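PDB 4B2N: 70 kDa protein from Xanthomonas sp., which cleaves rubber (polyisoprene) oxidatively and processively as a dihaem c-type cytochrome dioxygenase, probably related to bacterial cytochrome c peroxidases. Local coordinates for residues Gly142-Pro147 against Tyr553-Ala558; Pro212-Asp217 against Trp537-Thr542; Asp132-Val137 against Ser166-Leu171; Ser138-Leu143 against Ala218-Ser223; Asn101-Gln106 against Ala146-Pro151. One frame throughout, in Å; residues are numbered along the deposited sequence.

In the fold
Following the chain from the N terminus, contact 5 opens first, on the end of helix 88-104, and closes at residues 146-151 after about forty residues. Before it closes, contacts 3 and 4 have opened on helix 133-141, so each crosses contact 5. Contact 3 shuts a short loop at strand 167-168, whereas contact 4 runs on to helix 218-226 and crosses contact 3. Contact 1, starting from 142-147, also crosses contact 3 and spans over four hundred residues to 553-558; contact 2, 212-217 with 537-542, nests inside it while crossing contact 4. Contacts 1 and 2 tie late loops to the region around the haem c bound through Cys191 and Cys194, with Asn213 hydrogen-bonded to Tyr144 and Gly142.

Contact 1: Gly142-Pro147 against Tyr553-Ala558; sequences GLYPAP and YDYSFA
Tyr144 and Tyr555 meet as a T-shaped pair: the edge of the Tyr144 ring stands on the face of Tyr555, with planes at 80° and centroids of the Tyr144 and Tyr555 rings 5.0 Å apart. The touching edge is CD2 and CE2; Tyr144 CD2 sits over the centre of the Tyr555 ring, and Tyr144 CE2 reaches Tyr555 CG at 3.8 Å. With CG between the backbone N and the carbonyl carbon (chi1 55°), the Tyr555 ring lies beneath the Tyr144 edge. Its hydroxyl runs up to the next residue, where Pro145 CD lies 3.2 Å from Tyr555 OH. The hydroxyl of Tyr144 is held by Asn213 OD1, which helps hold the ring in place. Behind Tyr555, Asp554 OD2 accepts from Ser556 N, closing an Asx turn, and also from Ser556 OG. The contact joins the loop that leaves helix 133-141, whose end is a Schellman motif at Gly142, for strand 151-152 to the loop leading into strand 560-561.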
# COMPACT_ATOMS: atom_id res chain seq x y z
N GLY A 142 -3.09 -16.40 0.07
CA GLY A 142 -2.31 -15.64 -0.90
C GLY A 142 -1.05 -15.04 -0.30
O GLY A 142 -0.67 -13.91 -0.65
N LEU A 143 -0.36 -15.83 0.48
CA LEU A 143 0.92 -15.45 1.13
C LEU A 143 2.06 -16.34 0.56
O LEU A 143 1.85 -17.01 -0.50
CB LEU A 143 0.79 -15.63 2.68
CG LEU A 143 -0.39 -14.82 3.23
CD1 LEU A 143 -0.52 -15.07 4.73
CD2 LEU A 143 -0.22 -13.31 2.93
N TYR A 144 3.24 -16.33 1.17
CA TYR A 144 4.44 -17.00 0.57
C TYR A 144 5.26 -17.59 1.71
O TYR A 144 5.22 -17.07 2.82
CB TYR A 144 5.29 -15.99 -0.18
CG TYR A 144 4.45 -15.23 -1.17
CD1 TYR A 144 3.71 -14.12 -0.74
CD2 TYR A 144 4.30 -15.68 -2.50
CE1 TYR A 144 2.90 -13.42 -1.61
CE2 TYR A 144 3.51 -14.98 -3.41
CZ TYR A 144 2.74 -13.88 -2.92
OH TYR A 144 1.93 -13.18 -3.77
N PRO A 145 6.08 -18.62 1.42
CA PRO A 145 7.15 -19.04 2.34
C PRO A 145 8.06 -17.87 2.58
O PRO A 145 8.45 -17.12 1.65
CB PRO A 145 7.85 -20.23 1.64
CG PRO A 145 7.27 -20.31 0.26
CD PRO A 145 6.04 -19.40 0.15
N ALA A 146 8.26 -17.61 3.84
CA ALA A 146 9.04 -16.43 4.23
C ALA A 146 10.51 -16.66 3.97
O ALA A 146 10.98 -17.76 4.08
CB ALA A 146 8.82 -16.15 5.75
N PRO A 147 11.26 -15.59 3.64
CA PRO A 147 12.69 -15.69 3.50
C PRO A 147 13.43 -15.49 4.84
O PRO A 147 14.63 -15.38 4.84
CB PRO A 147 13.03 -14.51 2.56
CG PRO A 147 11.99 -13.51 2.92
CD PRO A 147 10.79 -14.22 3.49
N TYR A 553 -2.84 -18.89 -5.94
CA TYR A 553 -2.36 -18.27 -7.20
C TYR A 553 -0.91 -18.74 -7.35
O TYR A 553 -0.10 -18.65 -6.40
CB TYR A 553 -2.32 -16.74 -7.12
CG TYR A 553 -3.64 -16.00 -7.32
CD1 TYR A 553 -4.86 -16.70 -7.64
CD2 TYR A 553 -3.69 -14.62 -7.23
CE1 TYR A 553 -6.04 -16.02 -7.79
CE2 TYR A 553 -4.89 -13.94 -7.37
CZ TYR A 553 -6.05 -14.64 -7.67
OH TYR A 553 -7.19 -13.94 -7.90
N ASP A 554 -0.56 -19.24 -8.54
CA ASP A 554 0.77 -19.68 -8.74
C ASP A 554 1.65 -18.46 -8.95
O ASP A 554 1.31 -17.52 -9.71
CB ASP A 554 0.84 -20.52 -10.03
CG ASP A 554 2.23 -21.01 -10.29
OD1 ASP A 554 2.54 -22.05 -9.78
OD2 ASP A 554 3.03 -20.38 -11.02
N TYR A 555 2.81 -18.45 -8.32
CA TYR A 555 3.71 -17.23 -8.50
C TYR A 555 5.04 -17.58 -9.14
O TYR A 555 6.02 -16.83 -9.03
CB TYR A 555 3.94 -16.53 -7.14
CG TYR A 555 4.51 -17.45 -6.06
CD1 TYR A 555 3.66 -18.25 -5.30
CD2 TYR A 555 5.88 -17.48 -5.77
CE1 TYR A 555 4.17 -19.05 -4.27
CE2 TYR A 555 6.39 -18.31 -4.75
CZ TYR A 555 5.54 -19.11 -4.06
OH TYR A 555 6.03 -19.91 -3.05
N SER A 556 5.11 -18.72 -9.83
CA SER A 556 6.33 -19.15 -10.50
C SER A 556 6.53 -18.35 -11.81
O SER A 556 5.55 -17.71 -12.34
CB SER A 556 6.26 -20.67 -10.75
OG SER A 556 5.54 -20.93 -11.96
N PHE A 557 7.76 -18.34 -12.33
CA PHE A 557 8.03 -17.57 -13.57
C PHE A 557 7.12 -17.97 -14.71
O PHE A 557 6.74 -17.13 -15.53
CB PHE A 557 9.48 -17.65 -14.01
CG PHE A 557 10.45 -16.73 -13.25
CD1 PHE A 557 10.03 -15.81 -12.28
CD2 PHE A 557 11.82 -16.83 -13.52
CE1 PHE A 557 11.00 -15.02 -11.62
CE2 PHE A 557 12.74 -16.04 -12.88
CZ PHE A 557 12.32 -15.10 -11.95
N ALA A 558 6.65 -19.23 -14.70
CA ALA A 558 5.79 -19.77 -15.81
C ALA A 558 4.41 -19.11 -15.86
O ALA A 558 3.78 -19.09 -16.92
CB ALA A 558 5.63 -21.27 -15.72

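Contact 2: Pro212-Asp217 against Trp537-Thr542; sequences PNSAND and WKRPYT
The backbones of Ser214-Ala215 and Arg539 stay well apart, their nearest CA atoms, those of Ala215 and Arg539, being 10.0 Å from each other, and one long side chain bridges the gap. On one side an Asx turn, in which Asn213 OD1 accepts from Ala215 N, shapes the loop before helix 218-226; on the other, Arg539 directly follows strand 536-538. Arg539 bends at chi3 (-64°) and delivers its guanidinium to Ser214. There NH1 donates to the hydroxyl, Arg539 NH1 to Ser214 OG being 2.8 Å, with an N-H...O angle of 157° and the oxygen close to the guanidinium plane. The group is fixed further by Asp554 O, which takes a bond from NH2, and by a cation-pi contact with Trp567, so this buried charge is well supplied with partners. Two waters lie at the guanidinium edge: one accepts from Arg539 NH2, while the other accepts from Arg539 NH1 at 2.8 Å and donates to Ser214 O at 3.2 Å.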
# COMPACT_ATOMS: atom_id res chain seq x y z
N PRO A 212 4.68 -5.43 -4.00
CA PRO A 212 3.29 -5.50 -3.42
C PRO A 212 2.61 -6.80 -3.70
O PRO A 212 2.78 -7.43 -4.77
CB PRO A 212 2.52 -4.36 -4.11
CG PRO A 212 3.48 -3.67 -5.00
CD PRO A 212 4.87 -4.27 -4.88
N ASN A 213 1.86 -7.25 -2.74
CA ASN A 213 1.21 -8.52 -2.91
C ASN A 213 0.00 -8.44 -3.88
O ASN A 213 -0.89 -7.57 -3.72
CB ASN A 213 0.74 -9.07 -1.55
CG ASN A 213 0.54 -10.58 -1.60
OD1 ASN A 213 0.48 -11.19 -2.70
ND2 ASN A 213 0.51 -11.24 -0.43
N SER A 214 0.03 -9.28 -4.92
CA SER A 214 -1.04 -9.37 -5.89
C SER A 214 -2.00 -10.46 -5.51
O SER A 214 -2.94 -10.68 -6.24
CB SER A 214 -0.49 -9.73 -7.29
OG SER A 214 0.27 -10.91 -7.22
N ALA A 215 -1.75 -11.18 -4.43
CA ALA A 215 -2.42 -12.45 -4.25
C ALA A 215 -3.13 -12.60 -2.94
O ALA A 215 -3.93 -13.53 -2.78
CB ALA A 215 -1.47 -13.64 -4.48
N ASN A 216 -2.88 -11.69 -2.01
CA ASN A 216 -3.42 -11.91 -0.66
C ASN A 216 -4.93 -11.75 -0.59
O ASN A 216 -5.50 -10.84 -1.17
CB ASN A 216 -2.79 -11.03 0.40
CG ASN A 216 -3.05 -9.54 0.19
OD1 ASN A 216 -2.84 -9.02 -0.91
ND2 ASN A 216 -3.51 -8.86 1.25
N ASP A 217 -5.57 -12.66 0.12
CA ASP A 217 -6.98 -12.52 0.36
C ASP A 217 -7.20 -12.12 1.82
O ASP A 217 -7.29 -12.96 2.69
CB ASP A 217 -7.76 -13.82 0.09
CG ASP A 217 -9.28 -13.61 0.15
OD1 ASP A 217 -9.75 -12.78 1.00
OD2 ASP A 217 -10.01 -14.36 -0.58
N TRP A 537 -10.61 -11.55 -15.32
CA TRP A 537 -9.42 -12.32 -15.76
C TRP A 537 -8.90 -13.16 -14.62
O TRP A 537 -9.02 -12.78 -13.45
CB TRP A 537 -8.39 -11.34 -16.31
CG TRP A 537 -7.92 -10.28 -15.34
CD1 TRP A 537 -8.45 -9.00 -15.16
CD2 TRP A 537 -6.79 -10.34 -14.40
NE1 TRP A 537 -7.74 -8.30 -14.21
CE2 TRP A 537 -6.74 -9.04 -13.72
CE3 TRP A 537 -5.85 -11.34 -14.04
CZ2 TRP A 537 -5.78 -8.74 -12.74
CZ3 TRP A 537 -4.84 -11.02 -13.08
CH2 TRP A 537 -4.84 -9.76 -12.43
N LYS A 538 -8.38 -14.33 -14.96
CA LYS A 538 -8.14 -15.35 -13.98
C LYS A 538 -6.68 -15.77 -14.17
O LYS A 538 -6.28 -16.11 -15.30
CB LYS A 538 -9.10 -16.50 -14.32
CG LYS A 538 -8.71 -17.80 -13.72
CD LYS A 538 -9.89 -18.78 -13.77
CE LYS A 538 -9.99 -19.52 -15.10
NZ LYS A 538 -9.96 -20.97 -14.76
N ARG A 539 -5.87 -15.72 -13.13
CA ARG A 539 -4.49 -16.14 -13.32
C ARG A 539 -4.28 -17.63 -13.06
O ARG A 539 -5.19 -18.30 -12.63
CB ARG A 539 -3.45 -15.22 -12.63
CG ARG A 539 -3.90 -14.46 -11.42
CD ARG A 539 -2.78 -13.68 -10.76
NE ARG A 539 -1.65 -14.44 -10.18
CZ ARG A 539 -0.89 -13.92 -9.25
NH1 ARG A 539 -1.27 -12.72 -8.75
NH2 ARG A 539 0.11 -14.63 -8.69
N PRO A 540 -3.12 -18.19 -13.46
CA PRO A 540 -2.95 -19.63 -13.30
C PRO A 540 -2.97 -19.94 -11.82
O PRO A 540 -2.40 -19.18 -11.02
CB PRO A 540 -1.55 -19.87 -13.88
CG PRO A 540 -1.35 -18.76 -14.86
CD PRO A 540 -2.00 -17.58 -14.19
N TYR A 541 -3.63 -21.05 -11.46
CA TYR A 541 -3.61 -21.49 -10.07
C TYR A 541 -2.61 -22.63 -9.86
O TYR A 541 -2.23 -23.35 -10.77
CB TYR A 541 -4.97 -22.05 -9.71
CG TYR A 541 -6.13 -21.09 -9.90
CD1 TYR A 541 -5.95 -19.68 -9.93
CD2 TYR A 541 -7.44 -21.59 -10.00
CE1 TYR A 541 -7.02 -18.82 -10.14
CE2 TYR A 541 -8.53 -20.74 -10.10
CZ TYR A 541 -8.34 -19.38 -10.15
OH TYR A 541 -9.49 -18.56 -10.30
N THR A 542 -2.26 -22.81 -8.61
CA THR A 542 -1.61 -23.94 -8.04
C THR A 542 -2.63 -25.11 -7.94
O THR A 542 -3.83 -24.86 -8.04
CB THR A 542 -1.36 -23.37 -6.63
OG1 THR A 542 -0.01 -22.90 -6.55
CG2 THR A 542 -1.74 -24.27 -5.55
O HOH W 1 1.76 -13.95 -6.42
O HOH W 2 -3.36 -10.99 -9.44

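Contact 3: Asp132-Val137 against Ser166-Leu171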
# COMPACT_ATOMS: atom_id res chain seq x y z
N ASP A 132 0.78 -31.14 4.28
CA ASP A 132 1.14 -29.89 3.56
C ASP A 132 0.51 -28.60 4.16
O ASP A 132 0.39 -27.57 3.48
CB ASP A 132 0.81 -30.01 2.08
CG ASP A 132 -0.68 -30.25 1.83
OD1 ASP A 132 -1.43 -30.45 2.79
OD2 ASP A 132 -1.07 -30.20 0.65
N PHE A 133 0.13 -28.66 5.45
CA PHE A 133 -0.56 -27.58 6.12
C PHE A 133 0.15 -26.22 5.85
O PHE A 133 -0.44 -25.24 5.48
CB PHE A 133 -0.57 -27.84 7.63
CG PHE A 133 -1.12 -26.70 8.45
CD1 PHE A 133 -2.48 -26.38 8.40
CD2 PHE A 133 -0.26 -25.90 9.27
CE1 PHE A 133 -2.97 -25.31 9.17
CE2 PHE A 133 -0.76 -24.83 10.05
CZ PHE A 133 -2.13 -24.53 9.97
N GLU A 134 1.45 -26.18 6.05
CA GLU A 134 2.14 -24.91 6.00
C GLU A 134 2.04 -24.32 4.57
O GLU A 134 1.72 -23.14 4.36
CB GLU A 134 3.58 -25.18 6.52
CG GLU A 134 4.31 -23.94 6.98
CD GLU A 134 5.73 -24.26 7.40
OE1 GLU A 134 5.95 -25.18 8.26
OE2 GLU A 134 6.60 -23.55 6.86
N GLU A 135 2.14 -25.16 3.56
CA GLU A 135 1.91 -24.71 2.20
C GLU A 135 0.47 -24.28 1.93
O GLU A 135 0.24 -23.32 1.20
CB GLU A 135 2.32 -25.79 1.20
CG GLU A 135 2.03 -25.38 -0.25
CD GLU A 135 2.64 -26.38 -1.25
OE1 GLU A 135 2.21 -27.54 -1.33
OE2 GLU A 135 3.62 -26.01 -1.89
N GLN A 136 -0.51 -25.06 2.40
CA GLN A 136 -1.90 -24.69 2.24
C GLN A 136 -2.25 -23.33 2.85
O GLN A 136 -3.09 -22.59 2.30
CB GLN A 136 -2.84 -25.79 2.82
CG GLN A 136 -2.79 -27.03 1.90
CD GLN A 136 -3.98 -27.95 2.13
OE1 GLN A 136 -3.84 -29.16 2.46
NE2 GLN A 136 -5.15 -27.41 1.91
N VAL A 137 -1.59 -22.99 3.98
CA VAL A 137 -1.80 -21.66 4.53
C VAL A 137 -1.46 -20.59 3.50
O VAL A 137 -2.26 -19.68 3.30
CB VAL A 137 -1.05 -21.40 5.83
CG1 VAL A 137 -1.21 -19.94 6.30
CG2 VAL A 137 -1.54 -22.38 6.89
N SER A 166 8.85 -23.64 17.52
CA SER A 166 9.35 -24.37 16.37
C SER A 166 8.43 -24.40 15.15
O SER A 166 8.84 -24.88 14.09
CB SER A 166 9.72 -25.78 16.81
OG SER A 166 8.54 -26.45 17.13
N GLY A 167 7.24 -23.77 15.20
CA GLY A 167 6.41 -23.65 14.00
C GLY A 167 6.92 -22.46 13.15
O GLY A 167 7.65 -21.62 13.67
N GLN A 168 6.59 -22.45 11.85
CA GLN A 168 6.94 -21.40 10.94
C GLN A 168 5.66 -20.87 10.31
O GLN A 168 4.81 -21.66 9.82
CB GLN A 168 7.90 -21.96 9.82
CG GLN A 168 8.15 -21.03 8.60
CD GLN A 168 9.23 -20.00 8.91
OE1 GLN A 168 9.71 -19.88 10.08
NE2 GLN A 168 9.52 -19.13 7.91
N LEU A 169 5.61 -19.54 10.16
CA LEU A 169 4.51 -18.88 9.54
C LEU A 169 4.91 -18.38 8.17
O LEU A 169 6.08 -18.05 7.96
CB LEU A 169 4.08 -17.60 10.34
CG LEU A 169 3.67 -17.86 11.81
CD1 LEU A 169 3.82 -16.56 12.60
CD2 LEU A 169 2.25 -18.43 11.80
N PRO A 170 3.94 -18.29 7.22
CA PRO A 170 4.28 -17.66 5.93
C PRO A 170 4.58 -16.19 6.06
O PRO A 170 4.14 -15.53 7.04
CB PRO A 170 2.96 -17.75 5.14
CG PRO A 170 2.21 -18.85 5.73
CD PRO A 170 2.56 -18.81 7.23
N LEU A 171 5.25 -15.61 5.06
CA LEU A 171 5.46 -14.20 4.99
C LEU A 171 4.11 -13.56 5.02
O LEU A 171 3.22 -13.97 4.27
CB LEU A 171 6.08 -13.87 3.64
CG LEU A 171 6.36 -12.41 3.37
CD1 LEU A 171 7.32 -11.74 4.37
CD2 LEU A 171 6.82 -12.33 1.89
O HOH W 3 5.33 -24.94 10.86
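Glu134, Pro170 and Gln168 supply most of the surface buried here, where the first turns of helix 133-141 lie against strand 167-168 and the residues that follow it. Glu134 reaches over with CG anti to the backbone N (chi1 -161°) and the rest of the chain extended, which carries its carboxylate alongside the aliphatic part of Gln168. Glu134 OE2 comes to 3.4 Å from Gln168 CG and lies 3.6 Å from Gln168 CB, so it meets methylene groups and not the amide. Gln168 bends at chi2 (83°), and its amide serves the chain leading into strand 151-152 instead: OE1 accepts from Asn150 N and NE2 donates to Phe148 O. The other carboxylate oxygen works through a water, which donates to Glu134 OE1 at 2.7 Å and accepts from Gln168 N at 3.0 Å. One turn further along the helix, Val137 meets the ring of Pro170, the two side chains crossing at about a right angle, with Pro170 CG 3.6 Å from Val137 CG1. Tyr117 of helix 114-118 packs on both. The joint is therefore apolar at its buried end and water-mediated at its outer end, where the exposed carboxylate reaches the strand backbone indirectly.

Contact 4: Ser138-Leu143 against Ala218-Ser223; sequences SKRYGL and AGLLAS
Leu220 and Leu221 of helix 218-226 pack against Arg140 and Tyr141 in the last turn of helix 133-141, a buried helix-to-helix contact just ahead of the Schellman motif that ends the latter at Gly142. The second helix starts from Asp217, its N-cap, whose OD1 accepts from Leu220 N and whose own backbone N is hydrogen-bonded to Tyr141 O. Leu220 is the first to reach across, its CB directed at the other helix. Leu220 CD2 comes to 3.6 Å from Arg140 O and 3.7 Å from Arg140 CG, and it also lies over one face of the guanidinium, off toward the rim; Leu220 CD1 approaches Arg140 NH2. The arginine lies across this leucine with its chain straight from CG to NE, and NE makes a salt bridge to Asp224 OD2. That one carboxylate oxygen is shared by Arg140 and Tyr141, whose OH is hydrogen-bonded to it and to Trp124 NE1; Arg140 NH1 also pairs with Asn550 OD1. Leu221 comes next, its side chain about 8 Å from a bound haem c. Its backbone lies against the ring, Tyr141 CE1 3.6 Å from Leu221 CA. The ring of Tyr141 is sandwiched, Arg140 CG over one face and Leu221 CD1 over the other, the latter methyl making a CH-pi contact 3.8 Å from the Tyr141 ring centroid and 2° off its normal.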
# COMPACT_ATOMS: atom_id res chain seq x y z
N SER A 138 -0.28 -20.71 2.90
CA SER A 138 0.22 -19.76 1.87
C SER A 138 -0.74 -19.72 0.72
O SER A 138 -1.09 -18.66 0.24
CB SER A 138 1.60 -20.20 1.35
OG SER A 138 2.59 -19.59 2.23
N LYS A 139 -1.13 -20.90 0.25
CA LYS A 139 -2.01 -20.96 -0.92
C LYS A 139 -3.37 -20.29 -0.64
O LYS A 139 -3.81 -19.44 -1.40
CB LYS A 139 -2.25 -22.41 -1.34
CG LYS A 139 -1.13 -23.03 -2.17
CD LYS A 139 -1.39 -24.54 -2.20
CE LYS A 139 -0.42 -25.25 -3.06
NZ LYS A 139 -1.02 -26.61 -3.20
N ARG A 140 -4.00 -20.66 0.48
CA ARG A 140 -5.35 -20.19 0.81
C ARG A 140 -5.37 -18.68 0.98
O ARG A 140 -6.27 -17.98 0.49
CB ARG A 140 -5.83 -20.83 2.13
CG ARG A 140 -7.30 -20.46 2.46
CD ARG A 140 -7.67 -21.27 3.68
NE ARG A 140 -8.98 -20.91 4.18
CZ ARG A 140 -10.10 -21.53 3.81
NH1 ARG A 140 -10.02 -22.50 2.89
NH2 ARG A 140 -11.27 -21.17 4.34
N TYR A 141 -4.35 -18.15 1.63
CA TYR A 141 -4.47 -16.76 2.04
C TYR A 141 -3.73 -15.83 1.08
O TYR A 141 -3.76 -14.61 1.28
CB TYR A 141 -3.95 -16.58 3.47
CG TYR A 141 -4.79 -17.33 4.48
CD1 TYR A 141 -6.20 -17.14 4.54
CD2 TYR A 141 -4.20 -18.22 5.36
CE1 TYR A 141 -6.98 -17.90 5.44
CE2 TYR A 141 -4.97 -18.94 6.26
CZ TYR A 141 -6.32 -18.75 6.34
OH TYR A 141 -7.01 -19.53 7.26
N GLY A 142 -3.09 -16.40 0.07
CA GLY A 142 -2.31 -15.64 -0.90
C GLY A 142 -1.05 -15.04 -0.30
O GLY A 142 -0.67 -13.91 -0.65
N LEU A 143 -0.36 -15.83 0.48
CA LEU A 143 0.92 -15.45 1.13
C LEU A 143 2.06 -16.34 0.56
O LEU A 143 1.85 -17.01 -0.50
CB LEU A 143 0.79 -15.63 2.68
CG LEU A 143 -0.39 -14.82 3.23
CD1 LEU A 143 -0.52 -15.07 4.73
CD2 LEU A 143 -0.22 -13.31 2.93
N ALA A 218 -7.35 -10.82 2.08
CA ALA A 218 -7.45 -10.35 3.47
C ALA A 218 -8.75 -10.74 4.10
O ALA A 218 -8.79 -11.05 5.30
CB ALA A 218 -7.26 -8.85 3.56
N GLY A 219 -9.83 -10.73 3.33
CA GLY A 219 -11.13 -11.13 3.87
C GLY A 219 -11.17 -12.58 4.34
O GLY A 219 -11.82 -12.92 5.38
N LEU A 220 -10.51 -13.46 3.57
CA LEU A 220 -10.62 -14.87 3.90
C LEU A 220 -9.84 -15.15 5.18
O LEU A 220 -10.27 -15.92 6.05
CB LEU A 220 -10.09 -15.67 2.73
CG LEU A 220 -10.18 -17.18 2.85
CD1 LEU A 220 -11.62 -17.64 3.12
CD2 LEU A 220 -9.69 -17.82 1.52
N LEU A 221 -8.71 -14.46 5.35
CA LEU A 221 -7.96 -14.66 6.63
C LEU A 221 -8.78 -14.19 7.82
O LEU A 221 -8.88 -14.89 8.84
CB LEU A 221 -6.69 -13.83 6.54
CG LEU A 221 -5.73 -13.85 7.73
CD1 LEU A 221 -5.09 -15.20 7.84
CD2 LEU A 221 -4.71 -12.70 7.50
N ALA A 222 -9.38 -13.01 7.68
CA ALA A 222 -10.23 -12.40 8.73
C ALA A 222 -11.42 -13.34 9.04
O ALA A 222 -11.71 -13.66 10.22
CB ALA A 222 -10.75 -10.99 8.28
N SER A 223 -12.06 -13.83 7.97
CA SER A 223 -13.21 -14.74 8.14
C SER A 223 -12.83 -16.01 8.87
O SER A 223 -13.49 -16.38 9.91
CB SER A 223 -13.80 -15.07 6.76
OG SER A 223 -14.88 -15.93 6.96

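Contact 5: Asn101-Gln106 against Ala146-Pro151; sequences NLEERQ and APFRNP
Glu103 lies across the face of Phe148, and its whole side chain can be followed over the ring. CB starts at the far rim, 4.0 Å from Phe148 CE2. CG, placed beside the backbone N (chi1 -79°), comes over the middle of the ring in a CH-pi contact, with Glu103 CG 3.5 Å from the Phe148 ring centroid and 9° off the normal. Carrying on outward, CD lies over the CG-CD1 side of the face, Glu103 CD being 3.7 Å from Phe148 CD1. All this joins the last turn of helix 88-104 to the loop running from helix 133-141 into strand 151-152, with Trp209 also touching Glu103. The carboxylate stays nearly parallel to the ring, the planes 8° apart, and so stacks on it. Of its two oxygens, OE1 sits toward the root of the phenylalanine, 3.9 Å between Glu103 OE1 and Phe148 CB, while OE2 lies at a like distance from Phe148 CD1 and is held in a salt bridge by Arg99 NH1, one turn back on the same helix.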
# COMPACT_ATOMS: atom_id res chain seq x y z
N ASN A 101 12.28 -4.74 12.71
CA ASN A 101 10.86 -4.43 13.07
C ASN A 101 9.84 -5.11 12.17
O ASN A 101 8.88 -5.68 12.68
CB ASN A 101 10.61 -2.93 13.05
CG ASN A 101 11.33 -2.23 14.20
OD1 ASN A 101 11.80 -2.88 15.15
ND2 ASN A 101 11.42 -0.87 14.11
N LEU A 102 10.07 -5.12 10.86
CA LEU A 102 9.07 -5.72 9.94
C LEU A 102 9.00 -7.26 10.13
O LEU A 102 7.94 -7.88 9.91
CB LEU A 102 9.31 -5.30 8.47
CG LEU A 102 9.08 -3.83 8.16
CD1 LEU A 102 9.45 -3.44 6.71
CD2 LEU A 102 7.63 -3.52 8.48
N GLU A 103 10.15 -7.85 10.50
CA GLU A 103 10.26 -9.29 10.56
C GLU A 103 9.76 -9.80 11.92
O GLU A 103 9.18 -10.91 11.99
CB GLU A 103 11.73 -9.71 10.36
CG GLU A 103 12.18 -9.70 8.89
CD GLU A 103 13.63 -10.09 8.76
OE1 GLU A 103 14.16 -10.74 9.72
OE2 GLU A 103 14.24 -9.73 7.70
N GLU A 104 10.00 -9.04 12.99
CA GLU A 104 9.74 -9.56 14.31
C GLU A 104 8.84 -8.82 15.26
O GLU A 104 8.62 -9.29 16.41
CB GLU A 104 10.96 -9.99 15.11
CG GLU A 104 12.27 -9.32 14.92
CD GLU A 104 13.33 -9.91 15.86
OE1 GLU A 104 13.38 -9.57 17.07
OE2 GLU A 104 14.14 -10.67 15.34
N ARG A 105 8.33 -7.67 14.84
CA ARG A 105 7.50 -6.92 15.83
C ARG A 105 6.03 -7.12 15.52
O ARG A 105 5.60 -6.94 14.38
CB ARG A 105 7.90 -5.42 15.80
CG ARG A 105 9.20 -5.23 16.56
CD ARG A 105 8.90 -5.14 18.07
NE ARG A 105 8.30 -3.84 18.41
CZ ARG A 105 7.12 -3.64 18.98
NH1 ARG A 105 6.34 -4.67 19.31
NH2 ARG A 105 6.70 -2.40 19.26
N GLN A 106 5.23 -7.45 16.54
CA GLN A 106 3.78 -7.51 16.32
C GLN A 106 3.14 -6.11 16.49
O GLN A 106 2.83 -5.67 17.59
CB GLN A 106 3.11 -8.50 17.25
CG GLN A 106 1.65 -8.75 16.80
CD GLN A 106 1.18 -10.11 17.20
OE1 GLN A 106 0.79 -10.96 16.35
NE2 GLN A 106 1.26 -10.37 18.48
N ALA A 146 8.26 -17.61 3.84
CA ALA A 146 9.04 -16.43 4.23
C ALA A 146 10.51 -16.66 3.97
O ALA A 146 10.98 -17.76 4.08
CB ALA A 146 8.82 -16.15 5.75
N PRO A 147 11.26 -15.59 3.64
CA PRO A 147 12.69 -15.69 3.50
C PRO A 147 13.43 -15.49 4.84
O PRO A 147 14.63 -15.38 4.84
CB PRO A 147 13.03 -14.51 2.56
CG PRO A 147 11.99 -13.51 2.92
CD PRO A 147 10.79 -14.22 3.49
N PHE A 148 12.72 -15.46 5.97
CA PHE A 148 13.36 -15.42 7.24
C PHE A 148 12.62 -16.41 8.15
O PHE A 148 11.53 -16.90 7.79
CB PHE A 148 13.34 -14.03 7.88
CG PHE A 148 11.99 -13.37 7.83
CD1 PHE A 148 11.65 -12.52 6.73
CD2 PHE A 148 11.10 -13.51 8.89
CE1 PHE A 148 10.38 -11.89 6.69
CE2 PHE A 148 9.82 -12.87 8.85
CZ PHE A 148 9.47 -12.11 7.74
N ARG A 149 13.22 -16.67 9.29
CA ARG A 149 12.62 -17.60 10.29
C ARG A 149 11.50 -16.74 10.93
O ARG A 149 11.75 -15.58 11.36
CB ARG A 149 13.66 -18.02 11.32
CG ARG A 149 13.11 -18.91 12.42
CD ARG A 149 14.19 -19.14 13.45
NE ARG A 149 13.51 -19.79 14.50
CZ ARG A 149 13.17 -19.19 15.62
NH1 ARG A 149 13.55 -17.93 15.88
NH2 ARG A 149 12.50 -19.93 16.48
N ASN A 150 10.28 -17.27 10.90
CA ASN A 150 9.09 -16.48 11.24
C ASN A 150 8.30 -17.38 12.18
O ASN A 150 7.39 -18.06 11.79
CB ASN A 150 8.34 -16.20 9.94
CG ASN A 150 7.13 -15.25 10.14
OD1 ASN A 150 6.21 -15.20 9.26
ND2 ASN A 150 7.06 -14.57 11.26
N PRO A 151 8.71 -17.45 13.45
CA PRO A 151 8.27 -18.62 14.27
C PRO A 151 6.91 -18.45 14.98
O PRO A 151 6.44 -17.32 15.24
CB PRO A 151 9.42 -18.74 15.30
CG PRO A 151 9.82 -17.32 15.55
CD PRO A 151 9.70 -16.62 14.17